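Local coordinates for protein OBody AM2EP06 (Pyrobaculum aerophilum, PDB 4GN4) that serves as an engineered OB-fold binding protein that recognises a partner protein, probably through the face used by natural OB domains to bind nucleic acid, at residues S86-Y89 and V95-F98. Sequence-based numbering, arbitrary orientation.
Sequences SEQY and VEIF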
loop_
_atom_site.group_PDB
_atom_site.type_symbol
_atom_site.label_atom_id
_atom_site.label_comp_id
_atom_site.label_asym_id
_atom_site.label_seq_id
_atom_site.Cartn_x
_atom_site.Cartn_y
_atom_site.Cartn_z
ATOM N N SER A 86 13.654 -0.877 5.343
ATOM C CA SER A 86 12.471 -0.657 6.169
ATOM C C SER A 86 11.699 -1.949 6.328
ATOM O O SER A 86 11.625 -2.733 5.374
ATOM C CB SER A 86 11.570 0.427 5.571
ATOM O OG SER A 86 10.797 -0.131 4.539
ATOM N N GLU A 87 11.095 -2.139 7.507
ATOM C CA GLU A 87 10.269 -3.328 7.800
ATOM C C GLU A 87 9.253 -3.641 6.705
ATOM O O GLU A 87 8.492 -2.768 6.293
ATOM C CB GLU A 87 9.563 -3.246 9.169
ATOM C CG GLU A 87 8.813 -1.944 9.484
ATOM C CD GLU A 87 7.911 -2.060 10.745
ATOM O OE1 GLU A 87 7.348 -3.146 10.982
ATOM O OE2 GLU A 87 7.795 -1.078 11.505
ATOM N N GLN A 88 9.253 -4.891 6.237
ATOM C CA GLN A 88 8.269 -5.311 5.259
ATOM C C GLN A 88 7.251 -6.256 5.929
ATOM O O GLN A 88 7.578 -6.929 6.940
ATOM C CB GLN A 88 8.957 -6.008 4.064
ATOM C CG GLN A 88 9.908 -5.059 3.242
ATOM C CD GLN A 88 9.236 -3.752 2.839
ATOM O OE1 GLN A 88 8.242 -3.757 2.108
ATOM N NE2 GLN A 88 9.746 -2.610 3.370
ATOM N N TYR A 89 6.033 -6.289 5.375
ATOM C CA TYR A 89 5.012 -7.241 5.815
ATOM C C TYR A 89 5.441 -8.699 5.480
ATOM O O TYR A 89 5.809 -8.979 4.318
ATOM C CB TYR A 89 3.667 -6.958 5.151
ATOM C CG TYR A 89 2.706 -8.064 5.499
ATOM C CD1 TYR A 89 2.358 -9.052 4.551
ATOM C CD2 TYR A 89 2.208 -8.183 6.799
ATOM C CE1 TYR A 89 1.503 -10.092 4.886
ATOM C CE2 TYR A 89 1.362 -9.233 7.144
ATOM C CZ TYR A 89 1.018 -10.183 6.180
ATOM O OH TYR A 89 0.187 -11.234 6.507
ATOM N N VAL A 95 13.734 -4.537 3.081
ATOM C CA VAL A 95 14.154 -3.521 2.076
ATOM C C VAL A 95 12.995 -3.207 1.089
ATOM O O VAL A 95 12.097 -4.032 0.838
ATOM C CB VAL A 95 15.393 -3.981 1.226
ATOM C CG1 VAL A 95 16.640 -4.082 2.004
ATOM C CG2 VAL A 95 15.032 -5.351 0.511
ATOM N N GLU A 96 13.033 -2.000 0.574
ATOM C CA GLU A 96 12.241 -1.608 -0.587
ATOM C C GLU A 96 13.103 -0.764 -1.518
ATOM O O GLU A 96 14.227 -0.355 -1.146
ATOM C CB GLU A 96 10.913 -0.914 -0.175
ATOM C CG GLU A 96 11.084 -0.087 0.993
ATOM C CD GLU A 96 9.808 0.443 1.723
ATOM O OE1 GLU A 96 8.900 -0.238 2.272
ATOM O OE2 GLU A 96 9.888 1.644 1.923
ATOM N N ILE A 97 12.615 -0.529 -2.725
ATOM C CA ILE A 97 13.332 0.246 -3.698
ATOM C C ILE A 97 12.380 1.374 -4.114
ATOM O O ILE A 97 11.220 1.163 -4.454
ATOM C CB ILE A 97 13.735 -0.581 -4.917
ATOM C CG1 ILE A 97 14.837 -1.569 -4.526
ATOM C CG2 ILE A 97 14.231 0.397 -6.054
ATOM C CD1 ILE A 97 15.213 -2.512 -5.753
ATOM N N PHE A 98 12.893 2.603 -4.016
ATOM C CA PHE A 98 12.169 3.773 -4.498
ATOM C C PHE A 98 12.705 4.045 -5.929
ATOM O O PHE A 98 13.858 4.473 -6.067
ATOM C CB PHE A 98 12.555 4.961 -3.601
ATOM C CG PHE A 98 12.083 4.821 -2.149
ATOM C CD1 PHE A 98 10.995 4.039 -1.869
ATOM C CD2 PHE A 98 12.748 5.517 -1.075
ATOM C CE1 PHE A 98 10.487 3.909 -0.558
ATOM C CE2 PHE A 98 12.245 5.423 0.276
ATOM C CZ PHE A 98 11.104 4.593 0.521
#
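The side-chain amide of Gln88 meets the carboxylate of Glu96 with their planes 68° apart; Gln88 NE2 donates to Glu96 OE1 over 2.7 Å, coming from above the carboxylate plane, and Ser86 OG sits over that same face, 3.0 Å from Glu96 CD. The pair joins the start of the loop after strand 76-85 to the antiparallel strand 95-99 of the OB-fold barrel, beside strand 51-56. Val95 O lies over one face of the amide, 3.5 Å from Gln88 CD, while Glu87 O lies over the opposite face, near NE2.

The bend of the Gln88 chain at chi2 (-51°) brings NE2 between Ser86 O and Glu96 OE1. Both NE2 hydrogens are used in the amide plane, one reaching across to Glu96 and the other held within the loop by Ser86 O. Tyr54 OH bonds to Gln88 OE1, so three bonds fix the rotation of the amide. The amide probably helps to position Glu96, whose OE2 forms a salt bridge to a basic side chain of another protein's chain, placing this contact at the binding interface. A leucine in place of Gln88 has no NE2 to give Glu96 OE1 and Ser86 O, and the carboxylate would probably be less firmly held beside the bound protein. The bond within residues 86-88, from Gln88 NE2 to Ser86 O, is 2.7 Å long and nearly straight at 163°, its donor above the carbonyl plane.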